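Long-range contacts in GTP binding regulator (PDB 1VR8), which is of unknown function but has a fold similar to the Ran-binding protein Mog1p and may regulate a GTP-binding protein: residues S34-I39 against K50-E55; G59-Y64 against F118-K123. All blocks are in the same frame, centred on the assembly; numbering follows the deposited sequence.

Contact 1 (S34-I39 against K50-E55); sequences SDVKEI and KVAVFE
Asp35 and Ser34 both face Val53 in a classic beta bulge in the antiparallel pairing of 34-39 with 50-55. Backbone bonds carry most of the join. Val53 O receives a nearly linear bond from Ser34 N (2.8 Å) and a weak one from Asp35 N, while Lys37 and Val51 exchange bonds both ways. Beyond the backbone, polar contacts gather at the bulge. Ser34 OG, set between its backbone N and carbonyl carbon (chi1 69°), lies 2.9 Å from Glu55 OE2 and 3.2 Å from Val53 O; Glu55 reaches it by bending at chi2. A water donates to both Asp35 OD1 and Val51 O, tying a side chain to the neighbouring backbone. Apolar contact is thinner: the side chains of Ile39 and Val51 cross at about a right angle, CG2 to CG1 3.6 Å. On the face of Val36 and Ala52, the extended Lys50 chain runs beside Glu38, CE to CG 4.0 Å, and passes Val36 CG1 with its CD. Its NZ makes a salt bridge with Asp20 at helix 19-24, and stays 4.7 Å from Glu38 OE2. The chemistry therefore implies that strand 34-39 is held chiefly by backbone bonds, while the methylenes of Lys50 supply apolar contact and its charge is matched by Asp20.

Contact 2 (G59-Y64 against F118-K123); sequences GPVFLY and FIVEGK
Tyr64 and Ile119, like Phe62 and Glu121, form antiparallel hydrogen-bonded pairs, joining strands 59-67 and 116-122 inside the sheet of this Mog1p-like fold. The tight part is the face turned to helix 126-138. There Val61 CG1 and Val120 CG1 meet at 3.5 Å, and Leu63, with CG anti to the backbone N (chi1 171°), lays CD1 against Val120 CG2 at 3.7 Å, with CD1 of the Phe118 ring a little farther off at 4.0 Å. Phe129 of the helix packs on both Val61 and Val120. The other face is more open and more polar. Tyr64 brings the edge of its ring past Ile119 O and the CG of Glu121, with ring and carboxylate planes 85° apart. The hydroxyl of Tyr64 donates to Glu121 OE2 over 2.8 Å, arriving 57° out of the carboxylate plane. Glu121 OE1 bonds to Tyr42 OH, and OE2 is also hydrogen-bonded to a glycerol, probably from the crystallisation liquor. A phenylalanine here would probably leave OE2 without the tyrosine hydroxyl and let the carboxylate turn more freely, with OE1 still held by Tyr42. Toward the strand end, where direct pairing has stopped, a water donates to Pro60 O (2.8 Å) and accepts from Lys123 N (2.9 Å).

Two joins in one antiparallel sheet illustrate how the same backbone pairing takes on different chemistry with depth. Contact 1 lies at the surface and contact 2 is largely buried. They are in series along the chain, yet strands 45-56 and 59-67 are neighbours, so Ala52 O probably accepts a hydrogen bond from Leu63 N (2.8 Å) and the two pairings belong to one sheet. Side-chain packing crosses the same seam, with Val53 CG2 against Phe62 CE2. The helices differ: 19-24 lies against Lys50 and Ala52 of contact 1, whereas 126-138 covers the valines of contact 2. Accordingly, contact 1 relies on backbone bonds, with a bulge, a bridging water and aliphatic lysine contacts added, and contact 2 adds aliphatic and aromatic packing with a tyrosine-carboxylate bond.

Contact 1 (S34-I39 against K50-E55)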
ATOM      1  N   SER A  34      -8.432  -8.170 -10.414  1.00 21.23           N
ATOM      2  CA  SER A  34      -9.821  -8.408 -10.639  1.00 22.02           C
ATOM      3  C   SER A  34     -10.707  -7.168 -10.577  1.00 20.71           C
ATOM      4  O   SER A  34     -11.838  -7.209 -11.060  1.00 22.67           O
ATOM      5  CB  SER A  34     -10.324  -9.474  -9.674  1.00 23.97           C
ATOM      6  OG  SER A  34     -10.336  -8.994  -8.371  1.00 27.26           O
ATOM      7  N   ASP A  35     -10.202  -6.070  -9.997  1.00 20.40           N
ATOM      8  CA  ASP A  35     -10.967  -4.844  -9.843  1.00 18.82           C
ATOM      9  C   ASP A  35     -10.045  -3.665  -9.593  1.00 19.35           C
ATOM     10  O   ASP A  35      -9.012  -3.803  -8.973  1.00 20.86           O
ATOM     11  CB  ASP A  35     -11.976  -5.021  -8.700  1.00 21.17           C
ATOM     12  CG  ASP A  35     -13.170  -4.095  -8.779  1.00 22.82           C
ATOM     13  OD1 ASP A  35     -13.041  -2.926  -8.349  1.00 23.18           O
ATOM     14  OD2 ASP A  35     -14.270  -4.555  -9.213  1.00 24.24           O
ATOM     15  N   VAL A  36     -10.456  -2.522 -10.116  1.00 20.52           N
ATOM     16  CA  VAL A  36      -9.811  -1.229  -9.887  1.00 20.67           C
ATOM     17  C   VAL A  36     -10.909  -0.187  -9.751  1.00 19.78           C
ATOM     18  O   VAL A  36     -11.836  -0.145 -10.568  1.00 19.75           O
ATOM     19  CB  VAL A  36      -8.864  -0.810 -11.029  1.00 25.83           C
ATOM     20  CG1 VAL A  36      -8.212   0.527 -10.711  1.00 24.67           C
ATOM     21  CG2 VAL A  36      -7.800  -1.849 -11.269  1.00 24.59           C
ATOM     22  N   LYS A  37     -10.805   0.640  -8.716  1.00 21.91           N
ATOM     23  CA  LYS A  37     -11.802   1.677  -8.454  1.00 22.08           C
ATOM     24  C   LYS A  37     -11.115   2.905  -7.881  1.00 21.22           C
ATOM     25  O   LYS A  37     -10.320   2.776  -6.943  1.00 19.18           O
ATOM     26  CB  LYS A  37     -12.806   1.135  -7.419  1.00 21.95           C
ATOM     27  CG  LYS A  37     -13.934   2.065  -7.080  1.00 25.97           C
ATOM     28  CD  LYS A  37     -14.934   1.447  -6.095  1.00 25.56           C
ATOM     29  CE  LYS A  37     -14.313   1.175  -4.765  1.00 25.32           C
ATOM     30  NZ  LYS A  37     -15.373   1.184  -3.681  1.00 25.91           N
ATOM     31  N   GLU A  38     -11.468   4.088  -8.396  1.00 21.00           N
ATOM     32  CA  GLU A  38     -11.071   5.351  -7.760  1.00 22.37           C
ATOM     33  C   GLU A  38     -11.764   5.519  -6.428  1.00 21.55           C
ATOM     34  O   GLU A  38     -12.943   5.216  -6.321  1.00 23.16           O
ATOM     35  CB  GLU A  38     -11.471   6.550  -8.589  1.00 25.05           C
ATOM     36  CG  GLU A  38     -10.771   6.639  -9.833  1.00 28.69           C
ATOM     37  CD  GLU A  38     -11.154   7.856 -10.651  1.00 30.01           C
ATOM     38  OE1 GLU A  38     -11.738   8.866 -10.128  1.00 28.46           O
ATOM     39  OE2 GLU A  38     -10.884   7.746 -11.862  1.00 30.30           O
ATOM     40  N   ILE A  39     -11.037   6.075  -5.455  1.00 21.46           N
ATOM     41  CA  ILE A  39     -11.572   6.342  -4.129  1.00 23.92           C
ATOM     42  C   ILE A  39     -11.249   7.777  -3.694  1.00 21.76           C
ATOM     43  O   ILE A  39     -10.308   8.397  -4.185  1.00 21.93           O
ATOM     44  CB  ILE A  39     -11.010   5.346  -3.091  1.00 26.78           C
ATOM     45  CG1 ILE A  39      -9.485   5.491  -2.934  1.00 29.34           C
ATOM     46  CG2 ILE A  39     -11.434   3.919  -3.464  1.00 31.54           C
ATOM     47  CD1 ILE A  39      -8.923   4.729  -1.763  1.00 30.59           C
ATOM     48  N   LYS A  50      -6.706   5.125  -5.546  1.00 22.47           N
ATOM     49  CA  LYS A  50      -7.389   3.977  -6.120  1.00 23.81           C
ATOM     50  C   LYS A  50      -7.229   2.796  -5.211  1.00 22.79           C
ATOM     51  O   LYS A  50      -6.277   2.711  -4.421  1.00 23.45           O
ATOM     52  CB  LYS A  50      -6.863   3.646  -7.521  1.00 24.45           C
ATOM     53  CG  LYS A  50      -7.116   4.750  -8.479  1.00 27.05           C
ATOM     54  CD  LYS A  50      -6.879   4.344  -9.924  1.00 29.36           C
ATOM     55  CE  LYS A  50      -7.064   5.546 -10.834  1.00 32.42           C
ATOM     56  NZ  LYS A  50      -6.980   5.128 -12.251  1.00 32.33           N
ATOM     57  N   VAL A  51      -8.186   1.882  -5.304  1.00 21.57           N
ATOM     58  CA  VAL A  51      -8.081   0.574  -4.700  1.00 20.78           C
ATOM     59  C   VAL A  51      -8.194  -0.495  -5.804  1.00 21.30           C
ATOM     60  O   VAL A  51      -9.063  -0.411  -6.680  1.00 21.27           O
ATOM     61  CB  VAL A  51      -9.128   0.329  -3.595  1.00 19.95           C
ATOM     62  CG1 VAL A  51     -10.526   0.498  -4.112  1.00 20.61           C
ATOM     63  CG2 VAL A  51      -8.957  -1.065  -2.992  1.00 21.86           C
ATOM     64  N   ALA A  52      -7.315  -1.483  -5.713  1.00 21.93           N
ATOM     65  CA  ALA A  52      -7.264  -2.621  -6.603  1.00 20.70           C
ATOM     66  C   ALA A  52      -7.423  -3.886  -5.822  1.00 22.17           C
ATOM     67  O   ALA A  52      -6.984  -3.970  -4.649  1.00 23.59           O
ATOM     68  CB  ALA A  52      -5.924  -2.620  -7.349  1.00 22.17           C
ATOM     69  N   VAL A  53      -8.112  -4.858  -6.409  1.00 21.09           N
ATOM     70  CA  VAL A  53      -8.231  -6.187  -5.839  1.00 20.43           C
ATOM     71  C   VAL A  53      -7.459  -7.177  -6.697  1.00 21.67           C
ATOM     72  O   VAL A  53      -7.653  -7.245  -7.920  1.00 23.55           O
ATOM     73  CB  VAL A  53      -9.705  -6.641  -5.723  1.00 22.16           C
ATOM     74  CG1 VAL A  53      -9.796  -8.019  -5.059  1.00 23.93           C
ATOM     75  CG2 VAL A  53     -10.519  -5.651  -4.942  1.00 23.65           C
ATOM     76  N   PHE A  54      -6.588  -7.931  -6.041  1.00 21.67           N
ATOM     77  CA  PHE A  54      -5.829  -8.989  -6.686  1.00 20.43           C
ATOM     78  C   PHE A  54      -6.329 -10.307  -6.155  1.00 23.30           C
ATOM     79  O   PHE A  54      -6.418 -10.509  -4.946  1.00 21.85           O
ATOM     80  CB  PHE A  54      -4.354  -8.847  -6.374  1.00 20.93           C
ATOM     81  CG  PHE A  54      -3.709  -7.667  -7.012  1.00 22.39           C
ATOM     82  CD1 PHE A  54      -3.739  -6.430  -6.402  1.00 25.21           C
ATOM     83  CD2 PHE A  54      -3.030  -7.810  -8.206  1.00 25.48           C
ATOM     84  CE1 PHE A  54      -3.164  -5.355  -6.976  1.00 23.87           C
ATOM     85  CE2 PHE A  54      -2.422  -6.750  -8.792  1.00 22.86           C
ATOM     86  CZ  PHE A  54      -2.486  -5.512  -8.206  1.00 22.73           C
ATOM     87  N   GLU A  55      -6.645 -11.216  -7.061  1.00 23.11           N
ATOM     88  CA  GLU A  55      -6.962 -12.588  -6.684  1.00 24.48           C
ATOM     89  C   GLU A  55      -5.674 -13.367  -6.520  1.00 27.18           C
ATOM     90  O   GLU A  55      -4.814 -13.339  -7.391  1.00 24.90           O
ATOM     91  CB  GLU A  55      -7.810 -13.240  -7.753  1.00 27.56           C
ATOM     92  CG  GLU A  55      -9.117 -12.551  -8.044  1.00 33.24           C
ATOM     93  CD  GLU A  55     -10.044 -12.422  -6.848  1.00 39.99           C
ATOM     94  OE1 GLU A  55     -10.011 -13.289  -5.930  1.00 44.38           O
ATOM     95  OE2 GLU A  55     -10.833 -11.431  -6.835  1.00 50.79           O
TER
HETATM   96  O   HOH W   1     -11.061  -2.381  -6.566  1.00 11.92           O

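Contact 2 (G59-Y64 against F118-K123)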
ATOM      1  N   GLY A  59      -6.703 -15.988  -1.475  1.00 26.97           N
ATOM      2  CA  GLY A  59      -7.958 -15.243  -1.562  1.00 25.41           C
ATOM      3  C   GLY A  59      -7.697 -13.812  -2.014  1.00 24.15           C
ATOM      4  O   GLY A  59      -6.568 -13.460  -2.347  1.00 24.54           O
ATOM      5  N   PRO A  60      -8.732 -12.970  -2.002  1.00 23.87           N
ATOM      6  CA  PRO A  60      -8.552 -11.625  -2.530  1.00 21.58           C
ATOM      7  C   PRO A  60      -7.777 -10.741  -1.555  1.00 20.93           C
ATOM      8  O   PRO A  60      -7.983 -10.814  -0.341  1.00 21.34           O
ATOM      9  CB  PRO A  60      -9.982 -11.137  -2.724  1.00 24.22           C
ATOM     10  CG  PRO A  60     -10.797 -11.872  -1.718  1.00 23.69           C
ATOM     11  CD  PRO A  60     -10.108 -13.210  -1.526  1.00 26.32           C
ATOM     12  N   VAL A  61      -6.891  -9.933  -2.109  1.00 20.30           N
ATOM     13  CA  VAL A  61      -6.119  -8.954  -1.375  1.00 22.38           C
ATOM     14  C   VAL A  61      -6.377  -7.563  -1.973  1.00 22.75           C
ATOM     15  O   VAL A  61      -6.439  -7.394  -3.195  1.00 23.29           O
ATOM     16  CB  VAL A  61      -4.620  -9.305  -1.444  1.00 22.85           C
ATOM     17  CG1 VAL A  61      -3.802  -8.237  -0.785  1.00 28.56           C
ATOM     18  CG2 VAL A  61      -4.373 -10.664  -0.755  1.00 25.20           C
ATOM     19  N   PHE A  62      -6.574  -6.576  -1.108  1.00 20.87           N
ATOM     20  CA  PHE A  62      -6.890  -5.226  -1.524  1.00 21.04           C
ATOM     21  C   PHE A  62      -5.660  -4.344  -1.387  1.00 24.08           C
ATOM     22  O   PHE A  62      -4.978  -4.358  -0.371  1.00 23.98           O
ATOM     23  CB  PHE A  62      -8.010  -4.645  -0.657  1.00 22.62           C
ATOM     24  CG  PHE A  62      -9.339  -5.349  -0.790  1.00 24.49           C
ATOM     25  CD1 PHE A  62      -9.515  -6.625  -0.267  1.00 25.20           C
ATOM     26  CD2 PHE A  62     -10.413  -4.727  -1.403  1.00 26.23           C
ATOM     27  CE1 PHE A  62     -10.720  -7.269  -0.379  1.00 26.84           C
ATOM     28  CE2 PHE A  62     -11.641  -5.383  -1.523  1.00 25.76           C
ATOM     29  CZ  PHE A  62     -11.796  -6.629  -1.021  1.00 25.25           C
ATOM     30  N   LEU A  63      -5.374  -3.582  -2.425  1.00 22.03           N
ATOM     31  CA  LEU A  63      -4.294  -2.624  -2.416  1.00 23.75           C
ATOM     32  C   LEU A  63      -4.859  -1.234  -2.659  1.00 24.02           C
ATOM     33  O   LEU A  63      -5.471  -0.977  -3.695  1.00 22.93           O
ATOM     34  CB  LEU A  63      -3.286  -2.952  -3.486  1.00 22.67           C
ATOM     35  CG  LEU A  63      -2.202  -1.900  -3.712  1.00 25.52           C
ATOM     36  CD1 LEU A  63      -1.225  -1.977  -2.578  1.00 25.04           C
ATOM     37  CD2 LEU A  63      -1.504  -2.104  -5.030  1.00 29.24           C
ATOM     38  N   TYR A  64      -4.646  -0.362  -1.696  1.00 23.00           N
ATOM     39  CA  TYR A  64      -5.010   1.060  -1.764  1.00 22.76           C
ATOM     40  C   TYR A  64      -3.750   1.850  -2.050  1.00 23.16           C
ATOM     41  O   TYR A  64      -2.704   1.631  -1.421  1.00 25.00           O
ATOM     42  CB  TYR A  64      -5.629   1.541  -0.458  1.00 22.53           C
ATOM     43  CG  TYR A  64      -6.890   0.808  -0.049  1.00 19.95           C
ATOM     44  CD1 TYR A  64      -6.833  -0.449   0.546  1.00 22.76           C
ATOM     45  CD2 TYR A  64      -8.128   1.373  -0.234  1.00 20.78           C
ATOM     46  CE1 TYR A  64      -7.979  -1.114   0.904  1.00 22.32           C
ATOM     47  CE2 TYR A  64      -9.300   0.708   0.132  1.00 23.84           C
ATOM     48  CZ  TYR A  64      -9.211  -0.534   0.716  1.00 22.08           C
ATOM     49  OH  TYR A  64     -10.359  -1.226   1.069  1.00 26.11           O
ATOM     50  N   PHE A 118       0.731   3.365   0.550  1.00 21.58           N
ATOM     51  CA  PHE A 118       0.082   2.075   0.204  1.00 22.47           C
ATOM     52  C   PHE A 118      -0.593   1.491   1.415  1.00 23.91           C
ATOM     53  O   PHE A 118      -0.065   1.597   2.529  1.00 22.22           O
ATOM     54  CB  PHE A 118       1.140   1.082  -0.293  1.00 23.13           C
ATOM     55  CG  PHE A 118       1.775   1.493  -1.604  1.00 23.44           C
ATOM     56  CD1 PHE A 118       1.121   1.234  -2.801  1.00 26.57           C
ATOM     57  CD2 PHE A 118       2.950   2.186  -1.633  1.00 25.10           C
ATOM     58  CE1 PHE A 118       1.658   1.625  -3.995  1.00 27.26           C
ATOM     59  CE2 PHE A 118       3.496   2.610  -2.840  1.00 25.68           C
ATOM     60  CZ  PHE A 118       2.845   2.323  -4.015  1.00 25.70           C
ATOM     61  N   ILE A 119      -1.730   0.836   1.200  1.00 23.72           N
ATOM     62  CA  ILE A 119      -2.351   0.022   2.220  1.00 23.83           C
ATOM     63  C   ILE A 119      -2.656  -1.321   1.560  1.00 24.41           C
ATOM     64  O   ILE A 119      -3.259  -1.372   0.461  1.00 24.50           O
ATOM     65  CB  ILE A 119      -3.674   0.608   2.747  1.00 24.12           C
ATOM     66  CG1 ILE A 119      -3.506   2.076   3.204  1.00 24.94           C
ATOM     67  CG2 ILE A 119      -4.182  -0.290   3.889  1.00 25.32           C
ATOM     68  CD1 ILE A 119      -4.817   2.793   3.377  1.00 26.66           C
ATOM     69  N   VAL A 120      -2.250  -2.400   2.210  1.00 22.63           N
ATOM     70  CA  VAL A 120      -2.638  -3.728   1.776  1.00 22.78           C
ATOM     71  C   VAL A 120      -3.501  -4.363   2.860  1.00 23.32           C
ATOM     72  O   VAL A 120      -3.134  -4.371   4.045  1.00 21.97           O
ATOM     73  CB  VAL A 120      -1.416  -4.605   1.510  1.00 24.14           C
ATOM     74  CG1 VAL A 120      -1.817  -6.036   1.126  1.00 26.21           C
ATOM     75  CG2 VAL A 120      -0.609  -4.023   0.418  1.00 24.98           C
ATOM     76  N   GLU A 121      -4.648  -4.891   2.469  1.00 24.39           N
ATOM     77  CA  GLU A 121      -5.535  -5.541   3.419  1.00 25.09           C
ATOM     78  C   GLU A 121      -6.140  -6.802   2.864  1.00 23.27           C
ATOM     79  O   GLU A 121      -6.358  -6.939   1.664  1.00 23.02           O
ATOM     80  CB  GLU A 121      -6.605  -4.589   3.962  1.00 28.92           C
ATOM     81  CG  GLU A 121      -7.560  -4.056   3.007  1.00 34.68           C
ATOM     82  CD  GLU A 121      -8.716  -3.232   3.650  1.00 36.48           C
ATOM     83  OE1 GLU A 121      -8.484  -2.634   4.729  1.00 38.53           O
ATOM     84  OE2 GLU A 121      -9.816  -3.179   3.005  1.00 36.46           O
ATOM     85  N   GLY A 122      -6.409  -7.745   3.751  1.00 23.36           N
ATOM     86  CA  GLY A 122      -7.048  -8.986   3.321  1.00 24.53           C
ATOM     87  C   GLY A 122      -7.110  -9.979   4.457  1.00 22.62           C
ATOM     88  O   GLY A 122      -6.402  -9.842   5.456  1.00 22.87           O
ATOM     89  N   LYS A 123      -7.985 -10.971   4.309  1.00 24.81           N
ATOM     90  CA  LYS A 123      -8.148 -12.001   5.316  1.00 24.56           C
ATOM     91  C   LYS A 123      -6.935 -12.906   5.343  1.00 24.94           C
ATOM     92  O   LYS A 123      -6.529 -13.372   6.397  1.00 25.22           O
ATOM     93  CB  LYS A 123      -9.392 -12.839   5.019  1.00 25.88           C
ATOM     94  CG  LYS A 123     -10.683 -12.076   5.230  1.00 31.82           C
ATOM     95  CD  LYS A 123     -10.956 -11.824   6.711  1.00 36.40           C
TER
HETATM   96  O   HOH W   2      -9.652 -10.499   1.923  1.00 14.34           O